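Local coordinates for FAA hydrolase family protein (Pseudomonas aeruginosa, PDB 6J5Y) that probably hydrolyses fumarylpyruvate and holds a manganese ion together with pyruvate in its active-site pocket, at residues A8-T13 and D57-V62; Y79-E84 and L161-E166; E99-H104 and S179-V184. All blocks are in the same frame, centred on the assembly; numbering follows the deposited sequence.

Three contacts illustrate how an FAH-type fold is packed: interaction 2 carries the metal site, while interactions 1 and 3 are apolar packing in outlying parts of the fold. Interaction 1 closes before the others open; it lays the N-terminal strand 11-13 against strand 59-61 of the mixed eight-stranded sheet. Interaction 2 also reaches that sheet, through strand 79-89, and packs it on strand 158-163 of a five-stranded sheet. The segments of interactions 2 and 3 alternate along the chain; the centres of these two contacts lie about 27 Å apart, on opposite sides of the chain's centre. The centre of interaction 1 is about 21 Å from that of interaction 2 and 23 Å from that of interaction 3.

Interaction 1 (A8-T13 and D57-V62); sequences APVSLT and DAVVPV
Val10 and Val59 both turn CG1 opposite the backbone N (chi1 174° and 175°), which brings these two methyls against each other at 3.9 Å, Val10 CG1 to Val59 CG1. They meet where the small antiparallel hairpin of strands 11-13 and 20-22, with Val10 at its lead-in, lies on strand 59-61, which pairs with strand 140-147 in the mixed sheet of this FAH-type fold. The two short strands run in roughly the same direction, 32° apart, with their axes 7.1 Å from each other at closest, so side chains rather than backbone bonds join them. Val10 does most of the filling: its CG1 also rests on the carbonyl of Val59 (CG1 to O, 3.4 Å), while CG2, on the other branch, comes down on the backbone of Asp57 (CG2 to CA, 3.7 Å). Leu12 crosses Val59 at about a right angle and sets CD2 against Val59 CG1, 3.9 Å away, so that one methyl of Val59 is shared by Leu12 of the strand and Val10 just before it. Ile142 of strand 140-147 touches both Leu12 and Val59, and Leu145 of the same strand also meets Leu12; this closes the apolar cluster from the sheet. Pro61 slants across Val10 and packs its CD on Val10 CG1. In the same ring, Pro61 CG lies 3.6 Å from Ser11 O.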
loop_
_atom_site.group_PDB
_atom_site.type_symbol
_atom_site.label_atom_id
_atom_site.label_comp_id
_atom_site.label_asym_id
_atom_site.label_seq_id
_atom_site.Cartn_x
_atom_site.Cartn_y
_atom_site.Cartn_z
ATOM N N ALA A 8 10.679 -18.282 1.320
ATOM C CA ALA A 8 10.687 -17.905 -0.112
ATOM C C ALA A 8 10.257 -16.443 -0.193
ATOM O O ALA A 8 9.498 -15.962 0.640
ATOM C CB ALA A 8 9.817 -18.810 -0.952
ATOM N N PRO A 9 10.768 -15.678 -1.172
ATOM C CA PRO A 9 10.368 -14.283 -1.322
ATOM C C PRO A 9 8.874 -14.219 -1.651
ATOM O O PRO A 9 8.424 -15.044 -2.400
ATOM C CB PRO A 9 11.221 -13.724 -2.476
ATOM C CG PRO A 9 11.943 -14.929 -3.090
ATOM C CD PRO A 9 11.753 -16.119 -2.166
ATOM N N VAL A 10 8.142 -13.281 -1.055
ATOM C CA VAL A 10 6.741 -12.982 -1.448
ATOM C C VAL A 10 6.782 -12.532 -2.899
ATOM O O VAL A 10 7.597 -11.642 -3.238
ATOM C CB VAL A 10 6.072 -11.927 -0.551
ATOM C CG1 VAL A 10 4.693 -11.547 -1.090
ATOM C CG2 VAL A 10 5.995 -12.412 0.886
ATOM N N SER A 11 5.955 -13.130 -3.740
ATOM C CA SER A 11 5.950 -12.805 -5.184
ATOM C C SER A 11 4.528 -12.509 -5.632
ATOM O O SER A 11 3.649 -13.307 -5.388
ATOM C CB SER A 11 6.623 -13.856 -5.985
ATOM O OG SER A 11 6.341 -15.139 -5.467
ATOM N N LEU A 12 4.340 -11.346 -6.226
ATOM C CA LEU A 12 3.017 -10.853 -6.663
ATOM C C LEU A 12 2.637 -11.648 -7.896
ATOM O O LEU A 12 3.547 -11.862 -8.707
ATOM C CB LEU A 12 3.124 -9.378 -7.019
ATOM C CG LEU A 12 3.641 -8.487 -5.894
ATOM C CD1 LEU A 12 3.521 -7.014 -6.285
ATOM C CD2 LEU A 12 2.880 -8.771 -4.612
ATOM N N THR A 13 1.352 -11.973 -8.058
ATOM C CA THR A 13 0.833 -12.470 -9.357
ATOM C C THR A 13 0.830 -11.271 -10.306
ATOM O O THR A 13 0.712 -10.100 -9.819
ATOM C CB THR A 13 -0.514 -13.199 -9.237
ATOM O OG1 THR A 13 -1.531 -12.249 -8.934
ATOM C CG2 THR A 13 -0.502 -14.312 -8.216
ATOM N N ASP A 57 7.305 -9.720 3.857
ATOM C CA ASP A 57 6.470 -10.896 4.229
ATOM C C ASP A 57 5.186 -10.480 4.949
ATOM O O ASP A 57 4.419 -11.379 5.297
ATOM C CB ASP A 57 7.247 -11.987 4.968
ATOM C CG ASP A 57 7.913 -11.652 6.284
ATOM O OD1 ASP A 57 7.544 -10.651 6.925
ATOM O OD2 ASP A 57 8.778 -12.434 6.668
ATOM N N ALA A 58 4.933 -9.187 5.121
ATOM C CA ALA A 58 3.613 -8.628 5.476
ATOM C C ALA A 58 2.742 -8.533 4.218
ATOM O O ALA A 58 1.509 -8.427 4.360
ATOM C CB ALA A 58 3.808 -7.281 6.126
ATOM N N VAL A 59 3.347 -8.616 3.011
ATOM C CA VAL A 59 2.593 -8.521 1.724
ATOM C C VAL A 59 1.881 -9.856 1.457
ATOM O O VAL A 59 2.561 -10.940 1.498
ATOM C CB VAL A 59 3.509 -8.108 0.552
ATOM C CG1 VAL A 59 2.777 -8.136 -0.784
ATOM C CG2 VAL A 59 4.095 -6.725 0.788
ATOM N N VAL A 60 0.564 -9.817 1.231
ATOM C CA VAL A 60 -0.199 -11.067 0.945
ATOM C C VAL A 60 -0.966 -10.909 -0.364
ATOM O O VAL A 60 -1.994 -10.240 -0.457
ATOM C CB VAL A 60 -1.010 -11.577 2.156
ATOM C CG1 VAL A 60 -1.542 -10.473 3.040
ATOM C CG2 VAL A 60 -2.093 -12.573 1.778
ATOM N N PRO A 61 -0.420 -11.523 -1.440
ATOM C CA PRO A 61 -1.036 -11.522 -2.770
ATOM C C PRO A 61 -2.444 -12.126 -2.733
ATOM O O PRO A 61 -2.626 -13.151 -2.104
ATOM C CB PRO A 61 -0.122 -12.451 -3.600
ATOM C CG PRO A 61 1.211 -12.348 -2.902
ATOM C CD PRO A 61 0.864 -12.257 -1.430
ATOM N N VAL A 62 -3.407 -11.450 -3.357
ATOM C CA VAL A 62 -4.818 -11.914 -3.451
ATOM C C VAL A 62 -5.140 -12.051 -4.945
ATOM O O VAL A 62 -5.036 -11.033 -5.653
ATOM C CB VAL A 62 -5.772 -10.931 -2.753
ATOM C CG1 VAL A 62 -7.198 -11.457 -2.768
ATOM C CG2 VAL A 62 -5.326 -10.591 -1.320
#

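Interaction 2 (Y79-E84 and L161-E166); sequences YHYEIE and LQVDGE. With MN (manganese (II) ion), chain C; PYR (pyruvic acid), chain B.
Tyr81 and Leu161 meet unusually tightly, with Tyr81 CD1 only 3.3 Å from Leu161 CD1, on the side of the strand turned away from the metal-binding carboxylates. The contact packs strand 79-89 of the mixed sheet on strand 158-163 of the five-stranded sheet in this FAH-type fold. Tyr81 takes the sterically demanding first torsion, with CG between the backbone N and the carbonyl carbon (chi1 58°), and this turns its ring toward the other sheet. Leu161 grips the ring with both methyls: CD2 makes a CH-pi contact over one face, 4.0 Å from the centroid of the Tyr81 ring and offset toward the rim, whereas CD1 reaches CD1 of the tyrosine. Val163 CG2 approaches the ring obliquely, nearest Tyr81 CE2. The phenol's OH leaves this apolar setting and hydrogen-bonds to Gly206 O. Ile83 and Leu161 run past each other in opposite directions, and Leu161 CD1 also packs on Ile83 CB, 3.8 Å away.

Alternation along the strand gives the segment two jobs: Tyr81 and Ile83 point into the sheet interface, while Glu82 and Glu84 hold the metal. Asp113 completes the protein's share of the site, and pyruvate chelates the manganese through O and O3. Arg117 forms a salt bridge with the other carboxylate oxygen of Glu82, OE2, which probably helps to orient that group. A metal-bound water, 2.2 Å from the manganese, donates a hydrogen bond to Glu84 OE1 at 2.8 Å.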
loop_
_atom_site.group_PDB
_atom_site.type_symbol
_atom_site.label_atom_id
_atom_site.label_comp_id
_atom_site.label_asym_id
_atom_site.label_seq_id
_atom_site.Cartn_x
_atom_site.Cartn_y
_atom_site.Cartn_z
ATOM N N TYR A 79 -8.703 -1.591 14.278
ATOM C CA TYR A 79 -8.012 -2.197 13.117
ATOM C C TYR A 79 -8.579 -1.521 11.870
ATOM O O TYR A 79 -9.751 -1.811 11.523
ATOM C CB TYR A 79 -8.160 -3.716 13.186
ATOM C CG TYR A 79 -7.633 -4.525 12.021
ATOM C CD1 TYR A 79 -6.329 -4.392 11.577
ATOM C CD2 TYR A 79 -8.425 -5.488 11.410
ATOM C CE1 TYR A 79 -5.849 -5.150 10.522
ATOM C CE2 TYR A 79 -7.951 -6.277 10.375
ATOM C CZ TYR A 79 -6.646 -6.117 9.943
ATOM O OH TYR A 79 -6.174 -6.859 8.899
ATOM N N HIS A 80 -7.754 -0.704 11.197
ATOM C CA HIS A 80 -8.153 0.163 10.063
ATOM C C HIS A 80 -7.750 -0.412 8.706
ATOM O O HIS A 80 -6.610 -0.899 8.535
ATOM C CB HIS A 80 -7.611 1.580 10.209
ATOM C CG HIS A 80 -8.411 2.411 11.154
ATOM N ND1 HIS A 80 -8.648 3.757 10.928
ATOM C CD2 HIS A 80 -9.058 2.091 12.293
ATOM C CE1 HIS A 80 -9.382 4.247 11.922
ATOM N NE2 HIS A 80 -9.662 3.241 12.760
ATOM N N TYR A 81 -8.687 -0.323 7.764
ATOM C CA TYR A 81 -8.433 -0.472 6.312
ATOM C C TYR A 81 -7.877 0.861 5.812
ATOM O O TYR A 81 -8.182 1.903 6.439
ATOM C CB TYR A 81 -9.710 -0.825 5.551
ATOM C CG TYR A 81 -10.807 0.192 5.724
ATOM C CD1 TYR A 81 -10.820 1.363 4.981
ATOM C CD2 TYR A 81 -11.790 0.017 6.677
ATOM C CE1 TYR A 81 -11.795 2.325 5.172
ATOM C CE2 TYR A 81 -12.800 0.955 6.845
ATOM C CZ TYR A 81 -12.803 2.113 6.094
ATOM O OH TYR A 81 -13.779 3.053 6.275
ATOM N N GLU A 82 -7.056 0.801 4.761
ATOM C CA GLU A 82 -6.602 1.973 3.963
ATOM C C GLU A 82 -6.354 1.523 2.521
ATOM O O GLU A 82 -5.330 0.811 2.327
ATOM C CB GLU A 82 -5.270 2.508 4.497
ATOM C CG GLU A 82 -5.278 3.038 5.921
ATOM C CD GLU A 82 -3.999 3.766 6.319
ATOM O OE1 GLU A 82 -3.069 3.796 5.517
ATOM O OE2 GLU A 82 -3.919 4.265 7.446
ATOM N N ILE A 83 -7.198 1.903 1.540
ATOM C CA ILE A 83 -6.978 1.503 0.114
ATOM C C ILE A 83 -5.855 2.374 -0.460
ATOM O O ILE A 83 -5.794 3.574 -0.105
ATOM C CB ILE A 83 -8.280 1.569 -0.711
ATOM C CG1 ILE A 83 -8.180 0.745 -1.990
ATOM C CG2 ILE A 83 -8.698 2.995 -1.002
ATOM C CD1 ILE A 83 -7.952 -0.730 -1.752
ATOM N N GLU A 84 -4.974 1.804 -1.292
ATOM C CA GLU A 84 -3.795 2.548 -1.813
ATOM C C GLU A 84 -3.415 2.008 -3.197
ATOM O O GLU A 84 -3.487 0.764 -3.397
ATOM C CB GLU A 84 -2.603 2.439 -0.848
ATOM C CG GLU A 84 -2.932 2.723 0.604
ATOM C CD GLU A 84 -1.802 3.269 1.471
ATOM O OE1 GLU A 84 -0.648 3.438 0.960
ATOM O OE2 GLU A 84 -2.081 3.549 2.657
ATOM N N LEU A 161 -12.941 2.081 -1.796
ATOM C CA LEU A 161 -12.991 0.973 -0.819
ATOM C C LEU A 161 -14.412 0.896 -0.294
ATOM O O LEU A 161 -14.932 1.936 0.200
ATOM C CB LEU A 161 -12.022 1.210 0.337
ATOM C CG LEU A 161 -11.852 0.016 1.275
ATOM C CD1 LEU A 161 -10.503 0.070 1.949
ATOM C CD2 LEU A 161 -12.941 -0.044 2.325
ATOM N N GLN A 162 -15.015 -0.281 -0.396
ATOM C CA GLN A 162 -16.340 -0.496 0.212
ATOM C C GLN A 162 -16.194 -1.561 1.290
ATOM O O GLN A 162 -15.303 -2.448 1.179
ATOM C CB GLN A 162 -17.393 -0.768 -0.859
ATOM C CG GLN A 162 -17.124 -1.991 -1.712
ATOM C CD GLN A 162 -18.368 -2.406 -2.455
ATOM O OE1 GLN A 162 -18.954 -3.451 -2.174
ATOM N NE2 GLN A 162 -18.791 -1.555 -3.378
ATOM N N VAL A 163 -16.978 -1.407 2.357
ATOM C CA VAL A 163 -17.083 -2.430 3.421
ATOM C C VAL A 163 -18.544 -2.857 3.466
ATOM O O VAL A 163 -19.411 -1.973 3.693
ATOM C CB VAL A 163 -16.584 -1.912 4.783
ATOM C CG1 VAL A 163 -16.841 -2.930 5.876
ATOM C CG2 VAL A 163 -15.104 -1.526 4.727
ATOM N N ASP A 164 -18.787 -4.152 3.267
ATOM C CA ASP A 164 -20.137 -4.766 3.348
ATOM C C ASP A 164 -21.086 -3.977 2.448
ATOM O O ASP A 164 -22.197 -3.680 2.904
ATOM C CB ASP A 164 -20.618 -4.790 4.797
ATOM C CG ASP A 164 -19.839 -5.756 5.678
ATOM O OD1 ASP A 164 -19.268 -6.726 5.133
ATOM O OD2 ASP A 164 -19.828 -5.545 6.897
ATOM N N GLY A 165 -20.626 -3.600 1.248
ATOM C CA GLY A 165 -21.449 -2.984 0.184
ATOM C C GLY A 165 -21.544 -1.468 0.302
ATOM O O GLY A 165 -22.166 -0.853 -0.606
ATOM N N GLU A 166 -20.959 -0.884 1.360
ATOM C CA GLU A 166 -21.057 0.562 1.717
ATOM C C GLU A 166 -19.753 1.241 1.298
ATOM O O GLU A 166 -18.692 0.788 1.749
ATOM C CB GLU A 166 -21.259 0.773 3.223
ATOM C CG GLU A 166 -22.531 0.161 3.793
ATOM C CD GLU A 166 -23.804 0.999 3.734
ATOM O OE1 GLU A 166 -23.695 2.254 3.697
ATOM O OE2 GLU A 166 -24.918 0.396 3.744
HETATM MN MN MN C . -1.273 4.124 4.347
HETATM C C PYR B . -1.487 6.978 5.092
HETATM O O PYR B . -1.699 6.209 4.132
HETATM O OXT PYR B . -1.814 8.188 5.060
HETATM C CA PYR B . -0.849 6.471 6.117
HETATM O O3 PYR B . -0.466 5.297 6.031
HETATM C CB PYR B . -0.513 7.208 7.380
HETATM O O HOH W 1 0.611 4.324 3.301
#

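Interaction 3 (E99-H104 and S179-V184); sequences EQAEEH and SVAETV
Glu102 lies along Ala181 with its aliphatic part before it ends in charge. From its CB the chain steps to CG, which sits opposite the carbonyl carbon (chi1 -87°) and packs 4.0 Å from Ala181 CB, with Val180 CG1 a little farther off. Because the chain is extended beyond CG, CD continues past the same Ala181 methyl, and Glu102 OE2 still lies 4.1 Å from Ala181 CB while pairing in a salt bridge with Arg155. A water gives OE1 a weak hydrogen bond. That water in turn accepts from Ala181 N at 3.0 Å, so the glutamate reaches the first turn of the opposing helix through solvent as well as by packing.

The contact joins two helical elements of the FAH-type fold, the short, weakly bonded helix 98-101 with the 3-10 turn that follows it, and the start of helix 180-190. Small residues let the backbones come close: the CA atoms of Ala101 and Ala181 are 5.0 Å apart. Ala101 CB presses on the carbonyl Ala181 O at 3.2 Å, a short approach of a methyl to an oxygen. One turn on, Val184 CG1 covers Ala101, lying 3.7 Å from Ala101 O and 4.1 Å from Ala101 CB. Val105 of strand 105-116 touches both Val180 and Val184 and so backs this apolar row.

Ser179 starts the second helix as its N-cap and forms a capping box with Glu182. Ser179 OG accepts from Glu182 N in a nearly straight bond (173°). In return, Ser179 N and Ser179 OG both donate to Glu182 OE1, reaching it from opposite faces of the carboxylate plane.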
loop_
_atom_site.group_PDB
_atom_site.type_symbol
_atom_site.label_atom_id
_atom_site.label_comp_id
_atom_site.label_asym_id
_atom_site.label_seq_id
_atom_site.Cartn_x
_atom_site.Cartn_y
_atom_site.Cartn_z
ATOM N N GLU A 99 11.601 13.711 -14.104
ATOM C CA GLU A 99 11.271 13.470 -15.539
ATOM C C GLU A 99 11.414 11.990 -15.930
ATOM O O GLU A 99 10.764 11.588 -16.892
ATOM C CB GLU A 99 12.148 14.356 -16.419
ATOM C CG GLU A 99 11.860 15.844 -16.243
ATOM C CD GLU A 99 12.619 16.502 -15.118
ATOM O OE1 GLU A 99 13.485 15.826 -14.568
ATOM O OE2 GLU A 99 12.349 17.702 -14.800
ATOM N N GLN A 100 12.238 11.190 -15.259
ATOM C CA GLN A 100 12.398 9.751 -15.632
ATOM C C GLN A 100 11.860 8.830 -14.520
ATOM O O GLN A 100 11.994 7.602 -14.675
ATOM C CB GLN A 100 13.864 9.421 -15.937
ATOM C CG GLN A 100 14.811 9.654 -14.767
ATOM C CD GLN A 100 16.108 8.895 -14.897
ATOM O OE1 GLN A 100 17.130 9.418 -15.376
ATOM N NE2 GLN A 100 16.085 7.647 -14.454
ATOM N N ALA A 101 11.287 9.377 -13.444
ATOM C CA ALA A 101 10.958 8.631 -12.202
ATOM C C ALA A 101 9.956 7.508 -12.497
ATOM O O ALA A 101 10.182 6.369 -12.089
ATOM C CB ALA A 101 10.426 9.583 -11.173
ATOM N N GLU A 102 8.873 7.813 -13.201
ATOM C CA GLU A 102 7.824 6.815 -13.536
ATOM C C GLU A 102 8.388 5.720 -14.429
ATOM O O GLU A 102 7.825 4.619 -14.411
ATOM C CB GLU A 102 6.657 7.468 -14.250
ATOM C CG GLU A 102 5.647 8.021 -13.283
ATOM C CD GLU A 102 4.726 9.028 -13.928
ATOM O OE1 GLU A 102 3.533 8.966 -13.651
ATOM O OE2 GLU A 102 5.229 9.868 -14.713
ATOM N N GLU A 103 9.471 5.993 -15.160
ATOM C CA GLU A 103 10.132 4.975 -16.009
ATOM C C GLU A 103 10.703 3.859 -15.117
ATOM O O GLU A 103 10.914 2.728 -15.640
ATOM C CB GLU A 103 11.226 5.588 -16.878
ATOM C CG GLU A 103 11.735 4.637 -17.945
ATOM C CD GLU A 103 13.156 4.135 -17.753
ATOM O OE1 GLU A 103 14.098 4.940 -17.938
ATOM O OE2 GLU A 103 13.326 2.934 -17.445
ATOM N N HIS A 104 10.908 4.115 -13.819
ATOM C CA HIS A 104 11.438 3.085 -12.874
ATOM C C HIS A 104 10.310 2.164 -12.395
ATOM O O HIS A 104 10.620 1.138 -11.763
ATOM C CB HIS A 104 12.183 3.752 -11.705
ATOM C CG HIS A 104 13.448 4.380 -12.183
ATOM N ND1 HIS A 104 14.705 3.897 -11.840
ATOM C CD2 HIS A 104 13.646 5.394 -13.061
ATOM C CE1 HIS A 104 15.629 4.625 -12.455
ATOM N NE2 HIS A 104 15.002 5.547 -13.222
ATOM N N SER A 179 2.783 12.848 -6.327
ATOM C CA SER A 179 2.462 11.896 -7.421
ATOM C C SER A 179 3.393 10.680 -7.339
ATOM O O SER A 179 4.421 10.749 -6.639
ATOM C CB SER A 179 2.614 12.596 -8.753
ATOM O OG SER A 179 3.986 12.937 -8.983
ATOM N N VAL A 180 3.106 9.630 -8.100
ATOM C CA VAL A 180 3.999 8.451 -8.199
ATOM C C VAL A 180 5.419 8.945 -8.490
ATOM O O VAL A 180 6.373 8.471 -7.823
ATOM C CB VAL A 180 3.500 7.446 -9.254
ATOM C CG1 VAL A 180 4.564 6.393 -9.535
ATOM C CG2 VAL A 180 2.195 6.792 -8.816
ATOM N N ALA A 181 5.570 9.834 -9.471
ATOM C CA ALA A 181 6.873 10.334 -9.967
ATOM C C ALA A 181 7.629 11.049 -8.848
ATOM O O ALA A 181 8.803 10.798 -8.678
ATOM C CB ALA A 181 6.655 11.264 -11.145
ATOM N N GLU A 182 6.957 11.950 -8.146
ATOM C CA GLU A 182 7.508 12.648 -6.966
ATOM C C GLU A 182 7.901 11.653 -5.857
ATOM O O GLU A 182 8.980 11.850 -5.245
ATOM C CB GLU A 182 6.461 13.624 -6.457
ATOM C CG GLU A 182 6.388 14.903 -7.261
ATOM C CD GLU A 182 5.101 15.663 -7.019
ATOM O OE1 GLU A 182 4.035 15.045 -7.131
ATOM O OE2 GLU A 182 5.169 16.849 -6.696
ATOM N N THR A 183 7.043 10.679 -5.536
ATOM C CA THR A 183 7.294 9.733 -4.407
ATOM C C THR A 183 8.535 8.903 -4.750
ATOM O O THR A 183 9.363 8.660 -3.867
ATOM C CB THR A 183 6.063 8.879 -4.047
ATOM O OG1 THR A 183 5.734 7.996 -5.116
ATOM C CG2 THR A 183 4.841 9.696 -3.708
ATOM N N VAL A 184 8.666 8.449 -5.997
ATOM C CA VAL A 184 9.854 7.659 -6.431
ATOM C C VAL A 184 11.116 8.530 -6.346
ATOM O O VAL A 184 12.089 8.067 -5.768
ATOM C CB VAL A 184 9.628 7.080 -7.836
ATOM C CG1 VAL A 184 10.902 6.569 -8.481
ATOM C CG2 VAL A 184 8.543 6.017 -7.801
HETATM O O HOH W 2 3.409 10.551 -11.447
#